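Local coordinates for GDP-L-fucose synthase (Campylobacter jejuni subsp. jejuni serotype O:2, PDB 7M13), which is a GDP-D-glycero-L-gluco-heptose synthase of capsular polysaccharide biosynthesis, an NADP(H)-binding oxidoreductase of the epimerase/dehydratase family, at residues L170-D178 with L335-Y346. Sequence-based numbering, arbitrary orientation.
Sequences LYGTKANFD and LKDGIKMMYEWY. With NAP (NADP nicotinamide-adenine-dinucleotide phosphate), chain E.
Tyr171, Phe177 and Met342 form the tight part of a contact in which the end of strand 162-171 of the Rossmann-fold sheet and the loop leaving it pack against the C-terminal helix 335-347. Gly338 has no side chain, and this lets the phenol of Tyr171 lie close to the helix backbone, OH to Gly338 CA 3.4 Å. Swung opposite its amide N (chi1 -175°), the Met342 chain reaches between the strand ring of Tyr171 and the loop ring of Phe177: SD lies at the edge of Tyr171 and obliquely to Phe177, a Met-aromatic contact with each. Met342 CG comes within 2.9 Å of Gly172 O, a tight approach to a buried carbonyl that has no hydrogen-bond partner. Tyr346 turns its edge to Phe177 in a T-shaped pair (planes at 77°), CD1 above the ring centre, while Ala175 CB covers the opposite face near the rim. Asp209 hydrogen-bonds the Tyr346 hydroxyl. Leu170 N donates to NADP O7N (2.9 Å). At the partly exposed rim, Lys174 CA lies 3.6 Å from the centroid of the Trp345 six-membered ring, and CG follows over the same face. Only the ammonium, salt-bridged to Glu26, sits loosely, Lys174 NZ 4.6 Å from the five-membered-ring centroid in an off-centre cation-pi contact.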
ATOM      1  N   LEU B 170     -10.278  20.415  -0.963  1.00 14.47           N
ATOM      2  CA  LEU B 170      -9.877  21.415  -1.959  1.00 15.49           C
ATOM      3  C   LEU B 170     -11.124  22.149  -2.435  1.00 16.74           C
ATOM      4  O   LEU B 170     -12.204  21.540  -2.525  1.00 20.09           O
ATOM      5  CB  LEU B 170      -9.177  20.678  -3.098  1.00 15.86           C
ATOM      6  CG  LEU B 170      -8.529  21.551  -4.155  1.00 17.52           C
ATOM      7  CD1 LEU B 170      -7.397  22.383  -3.596  1.00 17.36           C
ATOM      8  CD2 LEU B 170      -8.034  20.648  -5.285  1.00 17.04           C
ATOM      9  N   TYR B 171     -10.948  23.421  -2.705  1.00 17.54           N
ATOM     10  CA  TYR B 171     -11.934  24.210  -3.473  1.00 19.06           C
ATOM     11  C   TYR B 171     -11.104  25.165  -4.302  1.00 19.74           C
ATOM     12  O   TYR B 171      -9.892  25.165  -4.216  1.00 23.04           O
ATOM     13  CB  TYR B 171     -12.953  24.878  -2.538  1.00 18.86           C
ATOM     14  CG  TYR B 171     -12.456  26.086  -1.790  1.00 19.52           C
ATOM     15  CD1 TYR B 171     -11.533  25.988  -0.755  1.00 17.26           C
ATOM     16  CD2 TYR B 171     -12.889  27.367  -2.119  1.00 19.74           C
ATOM     17  CE1 TYR B 171     -11.043  27.098  -0.084  1.00 17.38           C
ATOM     18  CE2 TYR B 171     -12.442  28.481  -1.429  1.00 20.74           C
ATOM     19  CZ  TYR B 171     -11.511  28.365  -0.414  1.00 20.56           C
ATOM     20  OH  TYR B 171     -11.056  29.465   0.241  1.00 20.63           O
ATOM     21  N   GLY B 172     -11.710  25.973  -5.148  1.00 26.09           N
ATOM     22  CA  GLY B 172     -10.872  26.966  -5.834  1.00 27.29           C
ATOM     23  C   GLY B 172     -11.713  27.825  -6.726  1.00 26.04           C
ATOM     24  O   GLY B 172     -12.933  27.658  -6.705  1.00 29.31           O
ATOM     25  N   THR B 173     -11.074  28.696  -7.486  1.00 28.02           N
ATOM     26  CA  THR B 173     -11.796  29.656  -8.344  1.00 29.41           C
ATOM     27  C   THR B 173     -12.516  28.837  -9.420  1.00 30.20           C
ATOM     28  O   THR B 173     -13.767  28.873  -9.461  1.00 30.09           O
ATOM     29  CB  THR B 173     -10.808  30.710  -8.839  1.00 30.78           C
ATOM     30  OG1 THR B 173     -10.351  31.382  -7.663  1.00 29.96           O
ATOM     31  CG2 THR B 173     -11.422  31.679  -9.824  1.00 30.48           C
ATOM     32  N   LYS B 174     -11.757  28.051 -10.196  1.00 30.27           N
ATOM     33  CA  LYS B 174     -12.307  27.177 -11.261  1.00 33.29           C
ATOM     34  C   LYS B 174     -12.523  25.763 -10.717  1.00 32.80           C
ATOM     35  O   LYS B 174     -11.784  24.846 -11.133  1.00 36.78           O
ATOM     36  CB  LYS B 174     -11.373  27.171 -12.468  1.00 33.30           C
ATOM     37  CG  LYS B 174     -11.036  28.552 -13.015  1.00 38.37           C
ATOM     38  CD  LYS B 174     -10.485  28.494 -14.425  1.00 40.84           C
ATOM     39  CE  LYS B 174     -10.456  29.842 -15.118  1.00 46.64           C
ATOM     40  NZ  LYS B 174      -9.725  30.848 -14.314  1.00 50.64           N
ATOM     41  N   ALA B 175     -13.527  25.597  -9.856  1.00 28.33           N
ATOM     42  CA  ALA B 175     -13.825  24.352  -9.109  1.00 28.49           C
ATOM     43  C   ALA B 175     -14.762  23.455  -9.915  1.00 28.92           C
ATOM     44  O   ALA B 175     -15.223  23.871 -11.000  1.00 27.98           O
ATOM     45  CB  ALA B 175     -14.439  24.688  -7.768  1.00 28.76           C
ATOM     46  N   ASN B 176     -15.035  22.263  -9.381  1.00 24.49           N
ATOM     47  CA  ASN B 176     -15.980  21.286  -9.965  1.00 27.98           C
ATOM     48  C   ASN B 176     -17.269  21.404  -9.140  1.00 28.61           C
ATOM     49  O   ASN B 176     -17.259  21.053  -7.946  1.00 29.22           O
ATOM     50  CB  ASN B 176     -15.314  19.908 -10.049  1.00 30.13           C
ATOM     51  CG  ASN B 176     -16.251  18.790 -10.449  1.00 35.31           C
ATOM     52  OD1 ASN B 176     -17.473  18.929 -10.409  1.00 35.42           O
ATOM     53  ND2 ASN B 176     -15.681  17.666 -10.837  1.00 29.47           N
ATOM     54  N   PHE B 177     -18.316  21.965  -9.755  1.00 31.82           N
ATOM     55  CA  PHE B 177     -19.585  22.333  -9.083  1.00 32.26           C
ATOM     56  C   PHE B 177     -20.651  21.258  -9.309  1.00 39.07           C
ATOM     57  O   PHE B 177     -21.823  21.538  -9.001  1.00 41.43           O
ATOM     58  CB  PHE B 177     -20.070  23.684  -9.602  1.00 33.06           C
ATOM     59  CG  PHE B 177     -19.113  24.813  -9.337  1.00 31.09           C
ATOM     60  CD1 PHE B 177     -19.067  25.423  -8.087  1.00 29.92           C
ATOM     61  CD2 PHE B 177     -18.293  25.292 -10.342  1.00 33.18           C
ATOM     62  CE1 PHE B 177     -18.193  26.475  -7.852  1.00 31.18           C
ATOM     63  CE2 PHE B 177     -17.428  26.349 -10.103  1.00 34.03           C
ATOM     64  CZ  PHE B 177     -17.382  26.941  -8.862  1.00 31.09           C
ATOM     65  N   ASP B 178     -20.261  20.068  -9.786  1.00 43.11           N
ATOM     66  CA  ASP B 178     -21.187  18.919  -9.977  1.00 46.78           C
ATOM     67  C   ASP B 178     -21.749  18.485  -8.615  1.00 44.56           C
ATOM     68  O   ASP B 178     -20.971  18.429  -7.631  1.00 40.55           O
ATOM     69  CB  ASP B 178     -20.503  17.762 -10.713  1.00 48.19           C
ATOM     70  CG  ASP B 178     -20.095  18.112 -12.132  1.00 55.07           C
ATOM     71  OD1 ASP B 178     -19.514  17.236 -12.808  1.00 55.44           O
ATOM     72  OD2 ASP B 178     -20.359  19.261 -12.547  1.00 59.11           O
ATOM     73  N   LEU B 335     -10.881  31.851   4.058  1.00 22.18           N
ATOM     74  CA  LEU B 335     -12.023  31.115   3.483  1.00 20.43           C
ATOM     75  C   LEU B 335     -13.050  32.074   2.848  1.00 23.21           C
ATOM     76  O   LEU B 335     -13.456  31.826   1.694  1.00 23.30           O
ATOM     77  CB  LEU B 335     -12.625  30.210   4.544  1.00 22.05           C
ATOM     78  CG  LEU B 335     -13.730  29.280   4.045  1.00 21.93           C
ATOM     79  CD1 LEU B 335     -13.251  28.393   2.903  1.00 26.05           C
ATOM     80  CD2 LEU B 335     -14.251  28.424   5.175  1.00 25.81           C
ATOM     81  N   LYS B 336     -13.474  33.128   3.549  1.00 27.63           N
ATOM     82  CA  LYS B 336     -14.501  34.063   3.003  1.00 31.16           C
ATOM     83  C   LYS B 336     -14.016  34.639   1.664  1.00 27.99           C
ATOM     84  O   LYS B 336     -14.812  34.660   0.690  1.00 29.20           O
ATOM     85  CB  LYS B 336     -14.801  35.170   4.017  1.00 34.76           C
ATOM     86  CG  LYS B 336     -15.702  34.738   5.163  1.00 48.41           C
ATOM     87  CD  LYS B 336     -15.952  35.816   6.220  1.00 55.49           C
ATOM     88  CE  LYS B 336     -15.263  35.532   7.541  1.00 55.00           C
ATOM     89  NZ  LYS B 336     -13.809  35.807   7.468  1.00 64.61           N
ATOM     90  N   ASP B 337     -12.758  35.094   1.610  1.00 27.39           N
ATOM     91  CA  ASP B 337     -12.161  35.695   0.396  1.00 29.12           C
ATOM     92  C   ASP B 337     -12.149  34.635  -0.706  1.00 29.32           C
ATOM     93  O   ASP B 337     -12.517  34.954  -1.820  1.00 27.73           O
ATOM     94  CB  ASP B 337     -10.772  36.267   0.671  1.00 33.54           C
ATOM     95  CG  ASP B 337     -10.799  37.501   1.559  1.00 42.26           C
ATOM     96  OD1 ASP B 337     -11.778  38.278   1.460  1.00 37.60           O
ATOM     97  OD2 ASP B 337      -9.852  37.673   2.348  1.00 40.72           O
ATOM     98  N   GLY B 338     -11.790  33.393  -0.384  1.00 27.17           N
ATOM     99  CA  GLY B 338     -11.674  32.331  -1.399  1.00 23.69           C
ATOM    100  C   GLY B 338     -13.033  31.981  -1.969  1.00 22.96           C
ATOM    101  O   GLY B 338     -13.134  31.741  -3.177  1.00 23.15           O
ATOM    102  N   ILE B 339     -14.063  31.940  -1.133  1.00 23.38           N
ATOM    103  CA  ILE B 339     -15.441  31.586  -1.568  1.00 24.73           C
ATOM    104  C   ILE B 339     -15.949  32.702  -2.495  1.00 27.00           C
ATOM    105  O   ILE B 339     -16.608  32.381  -3.502  1.00 28.34           O
ATOM    106  CB  ILE B 339     -16.388  31.368  -0.376  1.00 24.45           C
ATOM    107  CG1 ILE B 339     -15.980  30.160   0.471  1.00 24.85           C
ATOM    108  CG2 ILE B 339     -17.819  31.203  -0.850  1.00 25.93           C
ATOM    109  CD1 ILE B 339     -16.696  30.068   1.798  1.00 25.38           C
ATOM    110  N   LYS B 340     -15.628  33.960  -2.172  1.00 28.82           N
ATOM    111  CA  LYS B 340     -15.946  35.119  -3.049  1.00 31.56           C
ATOM    112  C   LYS B 340     -15.298  34.909  -4.425  1.00 32.85           C
ATOM    113  O   LYS B 340     -16.032  35.019  -5.435  1.00 31.45           O
ATOM    114  CB  LYS B 340     -15.482  36.428  -2.415  1.00 32.49           C
ATOM    115  CG  LYS B 340     -16.439  37.047  -1.411  1.00 39.78           C
ATOM    116  CD  LYS B 340     -16.093  38.494  -1.116  1.00 48.16           C
ATOM    117  CE  LYS B 340     -17.138  39.201  -0.283  1.00 53.02           C
ATOM    118  NZ  LYS B 340     -16.520  39.925   0.852  1.00 56.63           N
ATOM    119  N   MET B 341     -13.987  34.608  -4.473  1.00 30.75           N
ATOM    120  CA  MET B 341     -13.257  34.396  -5.750  1.00 30.54           C
ATOM    121  C   MET B 341     -13.991  33.306  -6.542  1.00 29.67           C
ATOM    122  O   MET B 341     -14.158  33.469  -7.768  1.00 29.88           O
ATOM    123  CB  MET B 341     -11.800  33.968  -5.527  1.00 32.01           C
ATOM    124  CG  MET B 341     -10.963  34.948  -4.725  1.00 36.47           C
ATOM    125  SD  MET B 341      -9.380  34.182  -4.200  1.00 41.79           S
ATOM    126  CE  MET B 341      -8.555  34.141  -5.790  1.00 43.35           C
ATOM    127  N   MET B 342     -14.373  32.206  -5.875  1.00 26.98           N
ATOM    128  CA  MET B 342     -15.004  31.026  -6.512  1.00 26.73           C
ATOM    129  C   MET B 342     -16.392  31.421  -7.053  1.00 28.08           C
ATOM    130  O   MET B 342     -16.725  31.022  -8.195  1.00 27.40           O
ATOM    131  CB  MET B 342     -15.113  29.866  -5.513  1.00 24.78           C
ATOM    132  CG  MET B 342     -15.652  28.593  -6.137  1.00 25.45           C
ATOM    133  SD  MET B 342     -15.575  27.120  -5.057  1.00 26.30           S
ATOM    134  CE  MET B 342     -16.439  27.701  -3.598  1.00 26.05           C
ATOM    135  N   TYR B 343     -17.166  32.207  -6.298  1.00 30.04           N
ATOM    136  CA  TYR B 343     -18.539  32.620  -6.712  1.00 30.32           C
ATOM    137  C   TYR B 343     -18.457  33.546  -7.933  1.00 32.03           C
ATOM    138  O   TYR B 343     -19.246  33.371  -8.874  1.00 29.95           O
ATOM    139  CB  TYR B 343     -19.322  33.288  -5.576  1.00 31.65           C
ATOM    140  CG  TYR B 343     -20.801  33.437  -5.865  1.00 32.84           C
ATOM    141  CD1 TYR B 343     -21.535  32.397  -6.417  1.00 33.65           C
ATOM    142  CD2 TYR B 343     -21.471  34.624  -5.591  1.00 33.49           C
ATOM    143  CE1 TYR B 343     -22.887  32.527  -6.696  1.00 34.32           C
ATOM    144  CE2 TYR B 343     -22.824  34.772  -5.869  1.00 33.31           C
ATOM    145  CZ  TYR B 343     -23.534  33.719  -6.416  1.00 36.32           C
ATOM    146  OH  TYR B 343     -24.864  33.840  -6.685  1.00 32.83           O
ATOM    147  N   GLU B 344     -17.520  34.493  -7.939  1.00 34.55           N
ATOM    148  CA  GLU B 344     -17.326  35.412  -9.090  1.00 39.33           C
ATOM    149  C   GLU B 344     -17.103  34.569 -10.351  1.00 41.61           C
ATOM    150  O   GLU B 344     -17.779  34.835 -11.361  1.00 42.46           O
ATOM    151  CB  GLU B 344     -16.186  36.393  -8.822  1.00 45.88           C
ATOM    152  CG  GLU B 344     -16.504  37.383  -7.712  1.00 53.11           C
ATOM    153  CD  GLU B 344     -17.721  38.262  -7.970  1.00 59.89           C
ATOM    154  OE1 GLU B 344     -18.807  37.948  -7.434  1.00 60.38           O
ATOM    155  OE2 GLU B 344     -17.578  39.262  -8.707  1.00 65.83           O
ATOM    156  N   TRP B 345     -16.221  33.563 -10.301  1.00 39.20           N
ATOM    157  CA  TRP B 345     -15.962  32.696 -11.480  1.00 39.22           C
ATOM    158  C   TRP B 345     -17.235  31.913 -11.808  1.00 36.29           C
ATOM    159  O   TRP B 345     -17.540  31.757 -13.010  1.00 38.39           O
ATOM    160  CB  TRP B 345     -14.768  31.747 -11.299  1.00 40.99           C
ATOM    161  CG  TRP B 345     -14.454  31.037 -12.582  1.00 44.59           C
ATOM    162  CD1 TRP B 345     -13.915  31.600 -13.704  1.00 46.12           C
ATOM    163  CD2 TRP B 345     -14.733  29.663 -12.916  1.00 48.03           C
ATOM    164  NE1 TRP B 345     -13.807  30.668 -14.699  1.00 50.02           N
ATOM    165  CE2 TRP B 345     -14.297  29.469 -14.246  1.00 50.53           C
ATOM    166  CE3 TRP B 345     -15.281  28.577 -12.225  1.00 51.42           C
ATOM    167  CZ2 TRP B 345     -14.396  28.236 -14.890  1.00 56.37           C
ATOM    168  CZ3 TRP B 345     -15.379  27.357 -12.862  1.00 55.10           C
ATOM    169  CH2 TRP B 345     -14.943  27.192 -14.178  1.00 57.50           C
ATOM    170  N   TYR B 346     -17.941  31.409 -10.792  1.00 33.65           N
ATOM    171  CA  TYR B 346     -19.117  30.530 -10.994  1.00 35.68           C
ATOM    172  C   TYR B 346     -20.138  31.255 -11.878  1.00 40.62           C
ATOM    173  O   TYR B 346     -20.680  30.614 -12.797  1.00 42.61           O
ATOM    174  CB  TYR B 346     -19.801  30.115  -9.690  1.00 37.85           C
ATOM    175  CG  TYR B 346     -20.968  29.192  -9.940  1.00 36.16           C
ATOM    176  CD1 TYR B 346     -20.769  27.830 -10.081  1.00 36.51           C
ATOM    177  CD2 TYR B 346     -22.257  29.675 -10.126  1.00 39.73           C
ATOM    178  CE1 TYR B 346     -21.819  26.962 -10.337  1.00 37.71           C
ATOM    179  CE2 TYR B 346     -23.318  28.823 -10.388  1.00 39.01           C
ATOM    180  CZ  TYR B 346     -23.101  27.460 -10.489  1.00 40.46           C
ATOM    181  OH  TYR B 346     -24.119  26.590 -10.744  1.00 42.06           O
TER
HETATM  182  PA  NAP E 401      -9.843  16.026  -9.764  1.00 15.45           P
HETATM  183  O1A NAP E 401     -10.737  14.901  -9.334  1.00 16.81           O
HETATM  184  O2A NAP E 401     -10.474  17.389  -9.914  1.00 17.63           O
HETATM  185  O5B NAP E 401      -9.136  15.724 -11.133  1.00 14.99           O
HETATM  186  C5B NAP E 401      -8.481  14.477 -11.357  1.00 16.15           C
HETATM  187  C4B NAP E 401      -7.995  14.493 -12.772  1.00 18.05           C
HETATM  188  O4B NAP E 401      -7.245  13.273 -12.977  1.00 16.49           O
HETATM  189  C3B NAP E 401      -9.111  14.515 -13.837  1.00 21.21           C
HETATM  190  O3B NAP E 401      -8.891  15.596 -14.736  1.00 21.36           O
HETATM  191  C2B NAP E 401      -9.017  13.137 -14.482  1.00 18.93           C
HETATM  192  O2B NAP E 401      -9.281  13.139 -15.886  1.00 20.00           O
HETATM  193  C1B NAP E 401      -7.547  12.791 -14.270  1.00 16.26           C
HETATM  194  N9A NAP E 401      -7.328  11.361 -14.314  1.00 15.22           N
HETATM  195  C8A NAP E 401      -7.861  10.403 -13.506  1.00 14.95           C
HETATM  196  N7A NAP E 401      -7.568   9.177 -13.868  1.00 16.20           N
HETATM  197  C5A NAP E 401      -6.798   9.338 -15.000  1.00 13.61           C
HETATM  198  C6A NAP E 401      -6.191   8.408 -15.863  1.00 15.18           C
HETATM  199  N6A NAP E 401      -6.306   7.082 -15.737  1.00 14.97           N
HETATM  200  N1A NAP E 401      -5.501   8.911 -16.911  1.00 15.06           N
HETATM  201  C2A NAP E 401      -5.413  10.240 -17.057  1.00 14.94           C
HETATM  202  N3A NAP E 401      -5.951  11.206 -16.310  1.00 15.71           N
HETATM  203  C4A NAP E 401      -6.644  10.678 -15.293  1.00 14.58           C
HETATM  204  O3  NAP E 401      -8.625  16.126  -8.735  1.00 15.25           O
HETATM  205  PN  NAP E 401      -8.386  17.198  -7.594  1.00 14.26           P
HETATM  206  O1N NAP E 401      -9.631  17.320  -6.805  1.00 15.89           O
HETATM  207  O2N NAP E 401      -7.801  18.389  -8.244  1.00 15.00           O
HETATM  208  O5D NAP E 401      -7.267  16.444  -6.716  1.00 15.18           O
HETATM  209  C5D NAP E 401      -5.896  16.655  -6.962  1.00 14.33           C
HETATM  210  C4D NAP E 401      -5.122  15.851  -5.956  1.00 13.68           C
HETATM  211  O4D NAP E 401      -5.403  16.339  -4.616  1.00 13.59           O
HETATM  212  C3D NAP E 401      -5.438  14.349  -5.946  1.00 14.25           C
HETATM  213  O3D NAP E 401      -4.261  13.583  -5.651  1.00 14.51           O
HETATM  214  C2D NAP E 401      -6.450  14.266  -4.839  1.00 13.19           C
HETATM  215  O2D NAP E 401      -6.604  12.956  -4.301  1.00 13.07           O
HETATM  216  C1D NAP E 401      -5.887  15.249  -3.833  1.00 12.60           C
HETATM  217  N1N NAP E 401      -6.931  15.694  -2.882  1.00 14.35           N
HETATM  218  C2N NAP E 401      -8.042  16.373  -3.299  1.00 15.29           C
HETATM  219  C3N NAP E 401      -9.024  16.690  -2.423  1.00 15.71           C
HETATM  220  C7N NAP E 401     -10.260  17.415  -2.822  1.00 16.79           C
HETATM  221  O7N NAP E 401     -11.032  17.823  -1.930  1.00 17.03           O
HETATM  222  N7N NAP E 401     -10.480  17.602  -4.120  1.00 16.27           N
HETATM  223  C4N NAP E 401      -8.875  16.370  -1.017  1.00 15.89           C
HETATM  224  C5N NAP E 401      -7.656  15.691  -0.640  1.00 15.57           C
HETATM  225  C6N NAP E 401      -6.802  15.324  -1.545  1.00 15.73           C
HETATM  226  P2B NAP E 401     -10.804  13.179 -16.429  1.00 25.06           P
HETATM  227  O1X NAP E 401     -11.216  14.610 -16.228  1.00 29.78           O
HETATM  228  O2X NAP E 401     -11.607  12.186 -15.712  1.00 22.08           O
HETATM  229  O3X NAP E 401     -10.663  12.792 -17.914  1.00 27.60           O